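Long-range contacts in pirin-like protein YhaK (Escherichia coli, PDB 2VEC), which is a monomeric cytoplasmic bicupin of the pirin family that lacks quercetin 2,3-dioxygenase activity and belongs to a redox-sensitive enterobacterial subclass: residues 31-36 with 224-229; 43-48 with 66-71; 208-213 with 246-251. One frame throughout, in Å; residues are numbered along the deposited sequence.

Contact 1. Residues 31-36 with 224-229; sequences RQCGQA and ALTCGD
A disulfide joins Cys-33, in the N-terminal segment before strand 45-48, to Cys-227, in the turn that follows strand 220-225 of the C-terminal cupin domain. The two SG atoms are 2.0 Å apart, and chi3 of 76° lies close to the near-perpendicular twist that suits a relaxed S-S bond. SG of Cys-33 stands opposite its own backbone N (chi1 -156°), whereas SG of Cys-227 lies beside its backbone N. OG1 of Thr-226 approaches Cys-33 SG to 3.4 Å, and CA of Gly-34, which follows a cis peptide bond, packs 3.8 Å from Cys-227 SG.

A second contact is made by Arg-31, whose extended chain lays one guanidinium face over the Cys-227 to Gly-228 peptide. NH1 packs directly on Gly-228 CA at 3.5 Å, and NE lies 3.7 Å from Cys-227 CB. Glycine suits position 228 because its phi is positive. Arg-31 NH2 forms a salt bridge with Asp-37 and a hydrogen bond to Ile-209 O.

Within 224-229, the type II turn from Thr-226 to Asp-229 is closed by Asp-229 N to Thr-226 O. Thr-226 N donates to Asp-229 OD2 at 2.9 Å, approaching from above the carboxylate plane. Across the interface no hydrogen bond forms, so the covalent link, which reduction would break, is the principal tie, backed by arginine packing.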
ATOM      1  N   ARG A  31      -6.968 -16.137  10.888  1.00 67.33           N
ATOM      2  CA  ARG A  31      -7.795 -14.922  10.818  1.00 65.06           C
ATOM      3  C   ARG A  31      -9.200 -15.368  10.406  1.00 66.51           C
ATOM      4  O   ARG A  31      -9.347 -16.113   9.436  1.00 66.42           O
ATOM      5  CB  ARG A  31      -7.196 -13.979   9.766  1.00 62.24           C
ATOM      6  CG  ARG A  31      -7.960 -12.690   9.433  1.00 58.81           C
ATOM      7  CD  ARG A  31      -7.156 -11.899   8.392  1.00 55.59           C
ATOM      8  NE  ARG A  31      -7.728 -10.588   8.100  1.00 47.78           N
ATOM      9  CZ  ARG A  31      -7.103  -9.604   7.439  1.00 45.75           C
ATOM     10  NH1 ARG A  31      -5.849  -9.744   6.996  1.00 39.36           N
ATOM     11  NH2 ARG A  31      -7.735  -8.459   7.238  1.00 43.58           N
ATOM     12  N   GLN A  32     -10.235 -14.929  11.119  1.00 67.41           N
ATOM     13  CA  GLN A  32     -11.544 -15.540  10.872  1.00 69.24           C
ATOM     14  C   GLN A  32     -12.456 -15.052   9.734  1.00 67.58           C
ATOM     15  O   GLN A  32     -13.067 -15.909   9.068  1.00 68.70           O
ATOM     16  CB  GLN A  32     -12.316 -15.827  12.166  1.00 72.29           C
ATOM     17  CG  GLN A  32     -12.580 -17.328  12.325  1.00 77.16           C
ATOM     18  CD  GLN A  32     -12.188 -17.875  13.693  1.00 82.63           C
ATOM     19  OE1 GLN A  32     -11.041 -17.724  14.132  1.00 83.85           O
ATOM     20  NE2 GLN A  32     -13.140 -18.526  14.369  1.00 85.21           N
ATOM     21  N   CYS A  33     -12.551 -13.735   9.492  1.00 64.33           N
ATOM     22  CA  CYS A  33     -13.358 -13.192   8.363  1.00 63.48           C
ATOM     23  C   CYS A  33     -14.850 -13.624   8.525  1.00 66.83           C
ATOM     24  O   CYS A  33     -15.155 -14.446   9.392  1.00 70.09           O
ATOM     25  CB  CYS A  33     -12.740 -13.627   7.008  1.00 60.66           C
ATOM     26  SG  CYS A  33     -13.075 -12.598   5.503  1.00 55.69           S
ATOM     27  N   GLY A  34     -15.794 -13.087   7.751  1.00 67.46           N
ATOM     28  CA  GLY A  34     -15.566 -12.057   6.757  1.00 65.94           C
ATOM     29  C   GLY A  34     -16.197 -10.728   7.091  1.00 66.26           C
ATOM     30  O   GLY A  34     -15.596  -9.655   6.789  1.00 64.32           O
ATOM     31  N   GLN A  35     -17.391 -10.816   7.703  1.00 68.80           N
ATOM     32  CA  GLN A  35     -18.252  -9.660   8.014  1.00 69.11           C
ATOM     33  C   GLN A  35     -17.603  -8.668   8.960  1.00 67.75           C
ATOM     34  O   GLN A  35     -17.508  -7.478   8.633  1.00 67.48           O
ATOM     35  CB  GLN A  35     -19.630 -10.081   8.533  1.00 72.72           C
ATOM     36  CG  GLN A  35     -20.726 -10.185   7.442  1.00 73.60           C
ATOM     37  CD  GLN A  35     -20.569  -9.118   6.336  1.00 70.15           C
ATOM     38  OE1 GLN A  35     -20.727  -7.912   6.611  1.00 66.55           O
ATOM     39  NE2 GLN A  35     -20.266  -9.577   5.074  1.00 64.75           N
ATOM     40  N   ALA A  36     -17.144  -9.158  10.111  1.00 66.85           N
ATOM     41  CA  ALA A  36     -16.408  -8.325  11.066  1.00 64.43           C
ATOM     42  C   ALA A  36     -14.902  -8.292  10.778  1.00 60.46           C
ATOM     43  O   ALA A  36     -14.266  -7.252  10.959  1.00 58.56           O
ATOM     44  CB  ALA A  36     -16.661  -8.786  12.472  1.00 67.01           C
ATOM     45  N   ALA A 224     -12.534 -12.831  -6.811  1.00 27.99           N
ATOM     46  CA  ALA A 224     -13.159 -12.634  -5.499  1.00 28.63           C
ATOM     47  C   ALA A 224     -12.050 -12.811  -4.437  1.00 28.41           C
ATOM     48  O   ALA A 224     -11.254 -13.768  -4.506  1.00 29.88           O
ATOM     49  CB  ALA A 224     -14.327 -13.631  -5.300  1.00 31.08           C
ATOM     50  N   LEU A 225     -11.992 -11.886  -3.493  1.00 27.42           N
ATOM     51  CA  LEU A 225     -10.926 -11.817  -2.501  1.00 27.05           C
ATOM     52  C   LEU A 225     -11.509 -11.919  -1.113  1.00 28.34           C
ATOM     53  O   LEU A 225     -12.468 -11.199  -0.781  1.00 29.36           O
ATOM     54  CB  LEU A 225     -10.126 -10.510  -2.665  1.00 25.91           C
ATOM     55  CG  LEU A 225      -9.180 -10.428  -3.887  1.00 25.03           C
ATOM     56  CD1 LEU A 225      -9.882 -10.073  -5.192  1.00 27.43           C
ATOM     57  CD2 LEU A 225      -8.040  -9.386  -3.599  1.00 23.05           C
ATOM     58  N   THR A 226     -10.976 -12.835  -0.309  1.00 27.89           N
ATOM     59  CA  THR A 226     -11.371 -12.937   1.078  1.00 28.18           C
ATOM     60  C   THR A 226     -10.455 -12.030   1.900  1.00 28.40           C
ATOM     61  O   THR A 226      -9.580 -11.368   1.346  1.00 26.48           O
ATOM     62  CB  THR A 226     -11.355 -14.410   1.579  1.00 30.20           C
ATOM     63  OG1 THR A 226     -12.078 -14.489   2.819  1.00 33.10           O
ATOM     64  CG2 THR A 226      -9.958 -14.923   1.750  1.00 28.46           C
ATOM     65  N   CYS A 227     -10.683 -11.956   3.214  1.00 29.23           N
ATOM     66  CA  CYS A 227      -9.951 -11.013   4.066  1.00 30.83           C
ATOM     67  C   CYS A 227      -8.442 -11.262   3.932  1.00 29.30           C
ATOM     68  O   CYS A 227      -8.009 -12.406   4.080  1.00 28.45           O
ATOM     69  CB  CYS A 227     -10.364 -11.188   5.530  1.00 33.34           C
ATOM     70  SG  CYS A 227     -12.109 -10.824   5.832  1.00 38.99           S
ATOM     71  N   GLY A 228      -7.672 -10.203   3.684  1.00 27.02           N
ATOM     72  CA  GLY A 228      -6.234 -10.330   3.550  1.00 25.62           C
ATOM     73  C   GLY A 228      -5.701 -10.891   2.223  1.00 25.04           C
ATOM     74  O   GLY A 228      -4.483 -10.906   2.028  1.00 24.23           O
ATOM     75  N   ASP A 229      -6.571 -11.230   1.261  1.00 23.20           N
ATOM     76  CA  ASP A 229      -6.084 -11.733  -0.056  1.00 24.14           C
ATOM     77  C   ASP A 229      -5.521 -10.606  -0.878  1.00 22.82           C
ATOM     78  O   ASP A 229      -5.994  -9.451  -0.774  1.00 23.38           O
ATOM     79  CB  ASP A 229      -7.236 -12.299  -0.908  1.00 23.53           C
ATOM     80  CG  ASP A 229      -7.521 -13.762  -0.679  1.00 27.46           C
ATOM     81  OD1 ASP A 229      -6.763 -14.498   0.009  1.00 29.16           O
ATOM     82  OD2 ASP A 229      -8.573 -14.202  -1.205  1.00 25.91           O
TER

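Contact 2. Residues 43-48 with 66-71; sequences ARYTFS and LNQEVL
Tyr-45 pairs with Gln-68 and Phe-47 with Leu-66 where edge strand 45-48 runs antiparallel to strand 63-71 in the large sheet of the N-terminal cupin domain. The short strand axes come within 4.6 Å at 167°. The Tyr-45/Gln-68 and Phe-47/Leu-66 pairs are hydrogen-bonded, with Thr-46 and Asn-67 forming the non-hydrogen-bonded pair between them. The bond from Phe-47 N to Leu-66 O is short and nearly straight, 2.7 Å and 173°.

On the face carrying Tyr-45, Phe-47, Leu-66 and Gln-68, the Tyr-45 ring receives Gln-68 CB over one face in a CH-pi contact, 4.0 Å from the centroid. A chi1 of 52° sets CG between the backbone N and the carbonyl carbon and swings the ring back over the neighbouring strand. Leu-66 lies alongside both aromatics, its CD2 branch touching Tyr-45 CE2 and Phe-47 CD2 at 3.9 Å each. Beyond CG the Gln-68 chain is extended, and its amide is held at both ends: NE2 donates to Ala-43 O at 2.9 Å, from above the carbonyl plane, and also to Trp-40 O, while OE1 accepts from a water that in turn receives the Tyr-45 hydroxyl.

Thr-46 and Asn-67 lie side by side on the other face. The Asn-67 amide turns away to Arg-137 and Gln-139 of strand 135-143, the next strand in the sheet. Further out, Val-70 CG2 packs across Arg-44 CG, so the arginine's aliphatic part meets a branched apolar side chain. Its guanidinium makes a long salt bridge, NH2 to Glu-69 OE1 at 3.9 Å. The other oxygen, Glu-69 OE2, accepts from a water 2.6 Å away that also hydrogen-bonds to Thr-46 OG1.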
ATOM      1  N   ALA A  43      -3.213  -9.011  12.261  1.00 39.94           N
ATOM      2  CA  ALA A  43      -2.689  -9.901  11.227  1.00 39.63           C
ATOM      3  C   ALA A  43      -1.256  -9.480  10.847  1.00 39.29           C
ATOM      4  O   ALA A  43      -0.927  -8.281  10.863  1.00 37.52           O
ATOM      5  CB  ALA A  43      -3.593  -9.910  10.021  1.00 38.39           C
ATOM      6  N   ARG A  44      -0.402 -10.467  10.567  1.00 39.07           N
ATOM      7  CA  ARG A  44       0.982 -10.202  10.148  1.00 39.39           C
ATOM      8  C   ARG A  44       1.282 -11.108   8.949  1.00 36.50           C
ATOM      9  O   ARG A  44       1.112 -12.325   9.063  1.00 36.57           O
ATOM     10  CB  ARG A  44       1.954 -10.561  11.287  1.00 41.70           C
ATOM     11  CG  ARG A  44       1.887  -9.690  12.520  1.00 46.45           C
ATOM     12  CD  ARG A  44       2.717 -10.324  13.684  1.00 51.39           C
ATOM     13  NE  ARG A  44       4.117 -10.430  13.244  1.00 62.06           N
ATOM     14  CZ  ARG A  44       4.834 -11.553  13.193  1.00 66.91           C
ATOM     15  NH1 ARG A  44       4.325 -12.717  13.593  1.00 69.02           N
ATOM     16  NH2 ARG A  44       6.089 -11.498  12.748  1.00 69.58           N
ATOM     17  N   TYR A  45       1.726 -10.537   7.820  1.00 33.12           N
ATOM     18  CA  TYR A  45       2.022 -11.310   6.629  1.00 32.00           C
ATOM     19  C   TYR A  45       2.918 -10.515   5.702  1.00 30.52           C
ATOM     20  O   TYR A  45       2.910  -9.288   5.776  1.00 28.35           O
ATOM     21  CB  TYR A  45       0.738 -11.698   5.881  1.00 31.42           C
ATOM     22  CG  TYR A  45      -0.229 -10.560   5.558  1.00 30.73           C
ATOM     23  CD1 TYR A  45      -1.250 -10.210   6.436  1.00 29.80           C
ATOM     24  CD2 TYR A  45      -0.149  -9.882   4.342  1.00 30.41           C
ATOM     25  CE1 TYR A  45      -2.152  -9.171   6.100  1.00 30.72           C
ATOM     26  CE2 TYR A  45      -1.071  -8.851   3.974  1.00 29.04           C
ATOM     27  CZ  TYR A  45      -2.046  -8.488   4.885  1.00 28.71           C
ATOM     28  OH  TYR A  45      -2.941  -7.489   4.555  1.00 28.88           O
ATOM     29  N   THR A  46       3.694 -11.214   4.863  1.00 29.49           N
ATOM     30  CA  THR A  46       4.546 -10.574   3.844  1.00 28.85           C
ATOM     31  C   THR A  46       4.442 -11.258   2.464  1.00 28.25           C
ATOM     32  O   THR A  46       4.720 -12.469   2.373  1.00 30.18           O
ATOM     33  CB  THR A  46       6.045 -10.640   4.261  1.00 30.26           C
ATOM     34  OG1 THR A  46       6.191 -10.129   5.599  1.00 34.56           O
ATOM     35  CG2 THR A  46       6.900  -9.820   3.302  1.00 29.31           C
ATOM     36  N   PHE A  47       4.021 -10.499   1.431  1.00 27.72           N
ATOM     37  CA  PHE A  47       4.022 -10.976   0.050  1.00 27.46           C
ATOM     38  C   PHE A  47       5.336 -10.445  -0.541  1.00 26.01           C
ATOM     39  O   PHE A  47       5.616  -9.268  -0.366  1.00 24.36           O
ATOM     40  CB  PHE A  47       2.925 -10.342  -0.833  1.00 27.19           C
ATOM     41  CG  PHE A  47       1.499 -10.727  -0.496  1.00 31.69           C
ATOM     42  CD1 PHE A  47       0.880 -11.779  -1.171  1.00 38.97           C
ATOM     43  CD2 PHE A  47       0.741  -9.960   0.338  1.00 33.98           C
ATOM     44  CE1 PHE A  47      -0.457 -12.107  -0.914  1.00 40.90           C
ATOM     45  CE2 PHE A  47      -0.601 -10.279   0.620  1.00 37.09           C
ATOM     46  CZ  PHE A  47      -1.193 -11.350   0.016  1.00 36.73           C
ATOM     47  N   SER A  48       6.091 -11.288  -1.231  1.00 24.65           N
ATOM     48  CA  SER A  48       7.286 -10.857  -1.977  1.00 24.88           C
ATOM     49  C   SER A  48       7.085 -11.234  -3.426  1.00 22.89           C
ATOM     50  O   SER A  48       6.877 -12.424  -3.715  1.00 23.18           O
ATOM     51  CB  SER A  48       8.534 -11.534  -1.417  1.00 27.12           C
ATOM     52  OG  SER A  48       8.682 -11.215  -0.021  1.00 31.18           O
ATOM     53  N   LEU A  66       4.520  -6.555  -0.362  1.00 22.13           N
ATOM     54  CA  LEU A  66       3.412  -5.940   0.372  1.00 22.99           C
ATOM     55  C   LEU A  66       3.326  -6.669   1.698  1.00 24.04           C
ATOM     56  O   LEU A  66       3.235  -7.925   1.770  1.00 24.29           O
ATOM     57  CB  LEU A  66       2.077  -5.993  -0.404  1.00 22.99           C
ATOM     58  CG  LEU A  66       0.945  -5.279   0.401  1.00 27.58           C
ATOM     59  CD1 LEU A  66      -0.003  -4.563  -0.476  1.00 29.30           C
ATOM     60  CD2 LEU A  66       0.225  -6.252   1.370  1.00 27.88           C
ATOM     61  N   ASN A  67       3.434  -5.916   2.773  1.00 24.51           N
ATOM     62  CA  ASN A  67       3.409  -6.576   4.069  1.00 28.23           C
ATOM     63  C   ASN A  67       2.531  -5.882   5.067  1.00 28.74           C
ATOM     64  O   ASN A  67       2.156  -4.721   4.867  1.00 28.36           O
ATOM     65  CB  ASN A  67       4.825  -6.858   4.593  1.00 31.28           C
ATOM     66  CG  ASN A  67       5.526  -5.652   5.142  1.00 35.30           C
ATOM     67  OD1 ASN A  67       5.113  -5.062   6.139  1.00 37.65           O
ATOM     68  ND2 ASN A  67       6.672  -5.328   4.539  1.00 39.34           N
ATOM     69  N   GLN A  68       2.143  -6.612   6.094  1.00 28.52           N
ATOM     70  CA  GLN A  68       1.490  -6.002   7.230  1.00 30.44           C
ATOM     71  C   GLN A  68       2.198  -6.521   8.454  1.00 31.69           C
ATOM     72  O   GLN A  68       2.422  -7.723   8.585  1.00 32.57           O
ATOM     73  CB  GLN A  68       0.003  -6.328   7.302  1.00 29.53           C
ATOM     74  CG  GLN A  68      -0.611  -5.842   8.642  1.00 31.19           C
ATOM     75  CD  GLN A  68      -2.121  -5.809   8.627  1.00 34.65           C
ATOM     76  OE1 GLN A  68      -2.728  -5.261   7.684  1.00 32.94           O
ATOM     77  NE2 GLN A  68      -2.749  -6.380   9.669  1.00 31.38           N
ATOM     78  N   GLU A  69       2.610  -5.608   9.325  1.00 34.01           N
ATOM     79  CA  GLU A  69       3.386  -5.979  10.499  1.00 37.11           C
ATOM     80  C   GLU A  69       2.788  -5.335  11.724  1.00 38.41           C
ATOM     81  O   GLU A  69       2.120  -4.296  11.627  1.00 36.23           O
ATOM     82  CB  GLU A  69       4.847  -5.568  10.323  1.00 39.05           C
ATOM     83  CG  GLU A  69       5.596  -6.443   9.271  1.00 41.43           C
ATOM     84  CD  GLU A  69       5.749  -7.898   9.739  1.00 52.32           C
ATOM     85  OE1 GLU A  69       6.266  -8.113  10.881  1.00 58.45           O
ATOM     86  OE2 GLU A  69       5.338  -8.820   8.987  1.00 53.48           O
ATOM     87  N   VAL A  70       2.996  -5.984  12.865  1.00 40.75           N
ATOM     88  CA  VAL A  70       2.544  -5.482  14.154  1.00 43.07           C
ATOM     89  C   VAL A  70       3.777  -5.381  15.044  1.00 46.37           C
ATOM     90  O   VAL A  70       4.467  -6.375  15.230  1.00 48.78           O
ATOM     91  CB  VAL A  70       1.478  -6.434  14.780  1.00 44.27           C
ATOM     92  CG1 VAL A  70       1.073  -5.996  16.195  1.00 45.21           C
ATOM     93  CG2 VAL A  70       0.230  -6.548  13.878  1.00 42.39           C
ATOM     94  N   LEU A  71       4.049  -4.186  15.579  1.00 48.17           N
ATOM     95  CA  LEU A  71       5.094  -3.964  16.593  1.00 52.50           C
ATOM     96  C   LEU A  71       4.480  -3.801  17.985  1.00 55.36           C
ATOM     97  O   LEU A  71       3.559  -2.996  18.158  1.00 54.03           O
ATOM     98  CB  LEU A  71       5.891  -2.693  16.261  1.00 52.52           C
ATOM     99  CG  LEU A  71       7.107  -2.713  15.328  1.00 53.53           C
ATOM    100  CD1 LEU A  71       7.603  -1.279  15.134  1.00 54.97           C
ATOM    101  CD2 LEU A  71       8.247  -3.564  15.885  1.00 57.86           C
TER
HETATM  102  O   HOH W   1      -4.615  -6.806   6.483  1.00 31.03           O
HETATM  103  O   HOH W   2       5.466 -11.294   8.113  1.00 50.87           O

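Contact 3. Residues 208-213 with 246-251; sequences SIHGKF and PLRALL
A classic beta bulge marks the end of strand 203-208 in the C-terminal cupin domain, where Ile-209 and His-210 both face Arg-248 of strand 247-254. Arg-248 O is gripped by two donors from the same face of its plane, Ile-209 N at 2.8 Å and His-210 N at 3.0 Å; Arg-248 N returns a bond to His-210 O. Within 208-213, Ser-208 OG donates to Gly-211 O at 2.6 Å and receives Gly-228 N.

In one of two conformers, the His-210 ring lies over Arg-248, one face above the backbone N and NE2 3.4 Å from Arg-248 CG. The guanidinium NE of Arg-248 bonds instead to His-186.

Phe-213 supplies a flat apolar surface: Ala-249 CB sits over one face, 4.0 Å from CZ, and Leu-247 CD1 comes within 3.4 Å of Phe-213 CD1. Ile-209 CD1 meets Leu-250 CD2, and both side chains also touch Met-138 of the N-terminal domain. Gly-211 has a positive phi, which suits glycine, and its CA lies against Pro-246 O.

The bulge thus lets a single carbonyl, that of Arg-248, satisfy two successive backbone N-H groups just where the chain turns its corner at Ile-209.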
ATOM      1  N   SER A 208      -6.867  -6.773  -0.049  1.00 21.35           N
ATOM      2  CA  SER A 208      -7.787  -6.591   1.052  1.00 22.51           C
ATOM      3  C   SER A 208      -6.972  -6.141   2.279  1.00 23.89           C
ATOM      4  O   SER A 208      -6.041  -6.880   2.717  1.00 22.51           O
ATOM      5  CB  SER A 208      -8.516  -7.913   1.335  1.00 23.19           C
ATOM      6  OG  SER A 208      -9.057  -7.894   2.675  1.00 24.26           O
ATOM      7  N   ILE A 209      -7.296  -4.960   2.821  1.00 22.04           N
ATOM      8  CA  ILE A 209      -6.733  -4.565   4.116  1.00 24.52           C
ATOM      9  C   ILE A 209      -7.612  -5.179   5.209  1.00 26.10           C
ATOM     10  O   ILE A 209      -7.113  -5.843   6.150  1.00 25.91           O
ATOM     11  CB  ILE A 209      -6.642  -3.037   4.268  1.00 23.85           C
ATOM     12  CG1 ILE A 209      -5.625  -2.444   3.248  1.00 25.59           C
ATOM     13  CG2 ILE A 209      -6.205  -2.654   5.713  1.00 26.09           C
ATOM     14  CD1 ILE A 209      -5.775  -0.865   3.140  1.00 25.19           C
ATOM     15  N   HIS A 210      -8.919  -4.933   5.075  1.00 27.45           N
ATOM     16  CA  HIS A 210      -9.882  -5.710   5.837  0.50 29.25           C
ATOM     17  C   HIS A 210     -11.198  -5.818   5.105  1.00 29.53           C
ATOM     18  O   HIS A 210     -11.593  -4.985   4.304  1.00 29.45           O
ATOM     19  CB  HIS A 210     -10.045  -5.247   7.281  0.50 30.57           C
ATOM     20  CG  HIS A 210     -10.817  -3.977   7.440  0.50 31.74           C
ATOM     21  ND1 HIS A 210     -12.194  -3.932   7.412  0.50 35.66           N
ATOM     22  CD2 HIS A 210     -10.402  -2.711   7.662  0.50 32.63           C
ATOM     23  CE1 HIS A 210     -12.597  -2.688   7.605  0.50 34.41           C
ATOM     24  NE2 HIS A 210     -11.530  -1.931   7.771  0.50 35.29           N
ATOM     25  N   GLY A 211     -11.780  -7.001   5.265  1.00 30.92           N
ATOM     26  CA  GLY A 211     -13.012  -7.373   4.552  1.00 31.63           C
ATOM     27  C   GLY A 211     -12.804  -8.060   3.211  1.00 30.98           C
ATOM     28  O   GLY A 211     -11.682  -8.237   2.723  1.00 30.20           O
ATOM     29  N   LYS A 212     -13.913  -8.484   2.624  1.00 30.89           N
ATOM     30  CA  LYS A 212     -13.878  -9.278   1.405  1.00 31.30           C
ATOM     31  C   LYS A 212     -14.578  -8.494   0.295  1.00 31.47           C
ATOM     32  O   LYS A 212     -15.420  -7.635   0.569  1.00 32.23           O
ATOM     33  CB  LYS A 212     -14.540 -10.631   1.640  1.00 32.44           C
ATOM     34  CG  LYS A 212     -15.908 -10.550   2.207  1.00 36.88           C
ATOM     35  CD  LYS A 212     -16.470 -11.963   2.519  1.00 39.09           C
ATOM     36  CE  LYS A 212     -17.624 -11.875   3.504  1.00 44.22           C
ATOM     37  NZ  LYS A 212     -18.463 -13.128   3.412  1.00 47.56           N
ATOM     38  N   PHE A 213     -14.203  -8.763  -0.953  1.00 30.44           N
ATOM     39  CA  PHE A 213     -14.725  -7.995  -2.073  1.00 29.30           C
ATOM     40  C   PHE A 213     -14.471  -8.745  -3.354  1.00 29.95           C
ATOM     41  O   PHE A 213     -13.713  -9.716  -3.367  1.00 29.55           O
ATOM     42  CB  PHE A 213     -14.129  -6.575  -2.127  1.00 27.70           C
ATOM     43  CG  PHE A 213     -12.645  -6.481  -2.445  1.00 26.28           C
ATOM     44  CD1 PHE A 213     -11.670  -6.899  -1.526  1.00 25.98           C
ATOM     45  CD2 PHE A 213     -12.210  -5.881  -3.636  1.00 26.72           C
ATOM     46  CE1 PHE A 213     -10.261  -6.743  -1.810  1.00 26.32           C
ATOM     47  CE2 PHE A 213     -10.825  -5.735  -3.929  1.00 27.07           C
ATOM     48  CZ  PHE A 213      -9.846  -6.153  -2.999  1.00 26.61           C
ATOM     49  N   PRO A 246     -18.028  -4.856   5.103  1.00 38.16           N
ATOM     50  CA  PRO A 246     -17.314  -3.570   5.246  1.00 37.08           C
ATOM     51  C   PRO A 246     -15.856  -3.737   4.832  1.00 35.29           C
ATOM     52  O   PRO A 246     -15.238  -4.726   5.206  1.00 34.95           O
ATOM     53  CB  PRO A 246     -17.442  -3.261   6.739  1.00 39.02           C
ATOM     54  CG  PRO A 246     -18.728  -3.975   7.162  1.00 41.03           C
ATOM     55  CD  PRO A 246     -18.730  -5.256   6.346  1.00 39.77           C
ATOM     56  N   LEU A 247     -15.317  -2.810   4.039  1.00 33.16           N
ATOM     57  CA  LEU A 247     -14.083  -3.081   3.316  1.00 30.57           C
ATOM     58  C   LEU A 247     -13.078  -1.931   3.442  1.00 30.58           C
ATOM     59  O   LEU A 247     -13.468  -0.766   3.397  1.00 31.26           O
ATOM     60  CB  LEU A 247     -14.427  -3.259   1.838  1.00 30.37           C
ATOM     61  CG  LEU A 247     -13.278  -3.431   0.852  1.00 27.49           C
ATOM     62  CD1 LEU A 247     -12.687  -4.825   1.017  1.00 28.03           C
ATOM     63  CD2 LEU A 247     -13.760  -3.157  -0.575  1.00 27.76           C
ATOM     64  N   ARG A 248     -11.794  -2.261   3.608  1.00 28.71           N
ATOM     65  CA  ARG A 248     -10.733  -1.318   3.277  1.00 27.39           C
ATOM     66  C   ARG A 248      -9.829  -2.095   2.335  1.00 25.50           C
ATOM     67  O   ARG A 248      -9.501  -3.269   2.616  1.00 25.36           O
ATOM     68  CB  ARG A 248      -9.962  -0.855   4.492  1.00 28.28           C
ATOM     69  CG  ARG A 248     -10.692   0.223   5.302  1.00 33.75           C
ATOM     70  CD  ARG A 248      -9.783   0.732   6.403  1.00 36.44           C
ATOM     71  NE  ARG A 248      -8.564   1.388   5.924  1.00 36.66           N
ATOM     72  CZ  ARG A 248      -7.701   1.960   6.760  1.00 35.23           C
ATOM     73  NH1 ARG A 248      -7.981   1.941   8.079  1.00 31.01           N
ATOM     74  NH2 ARG A 248      -6.603   2.537   6.295  1.00 33.86           N
ATOM     75  N   ALA A 249      -9.440  -1.465   1.226  1.00 24.33           N
ATOM     76  CA  ALA A 249      -8.631  -2.142   0.237  1.00 23.51           C
ATOM     77  C   ALA A 249      -7.691  -1.170  -0.462  1.00 22.39           C
ATOM     78  O   ALA A 249      -7.864   0.061  -0.369  1.00 23.11           O
ATOM     79  CB  ALA A 249      -9.554  -2.808  -0.815  1.00 23.33           C
ATOM     80  N   LEU A 250      -6.771  -1.721  -1.234  1.00 22.38           N
ATOM     81  CA  LEU A 250      -5.932  -0.907  -2.104  1.00 23.04           C
ATOM     82  C   LEU A 250      -6.111  -1.421  -3.517  1.00 23.54           C
ATOM     83  O   LEU A 250      -6.320  -2.634  -3.721  1.00 23.81           O
ATOM     84  CB  LEU A 250      -4.448  -1.120  -1.760  1.00 22.47           C
ATOM     85  CG  LEU A 250      -3.964  -0.670  -0.382  1.00 22.32           C
ATOM     86  CD1 LEU A 250      -2.460  -0.984  -0.194  1.00 22.93           C
ATOM     87  CD2 LEU A 250      -4.245   0.820  -0.104  1.00 22.59           C
ATOM     88  N   LEU A 251      -6.023  -0.512  -4.488  1.00 23.17           N
ATOM     89  CA  LEU A 251      -5.899  -0.930  -5.873  1.00 23.19           C
ATOM     90  C   LEU A 251      -4.662  -0.207  -6.361  1.00 23.19           C
ATOM     91  O   LEU A 251      -4.554   1.043  -6.237  1.00 21.48           O
ATOM     92  CB  LEU A 251      -7.105  -0.530  -6.730  1.00 25.78           C
ATOM     93  CG  LEU A 251      -7.052  -1.053  -8.196  1.00 27.53           C
ATOM     94  CD1 LEU A 251      -8.457  -1.275  -8.767  1.00 32.43           C
ATOM     95  CD2 LEU A 251      -6.307  -0.015  -9.079  1.00 28.78           C
TER

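Contact 2 lies in the N-terminal cupin domain and contact 3 in the C-terminal one, their centres about 15 Å apart; contact 1 joins the N-terminal segment to the C-terminal domain. Along the chain contact 2 is nested inside the loop closed by contact 1 and precedes contact 3, whereas contacts 1 and 3 interleave. These last two are neighbours, about 8 Å between centres, linked by a backbone hydrogen bond between Leu-225 and Phe-213. Arg-31 of contact 1 also packs on Ala-43 and Tyr-45 of contact 2, while Tyr-45 and Phe-47 touch strand 203-208. The segment holding Cys-33 thus passes across the junction of the bicupin, packing against both domains.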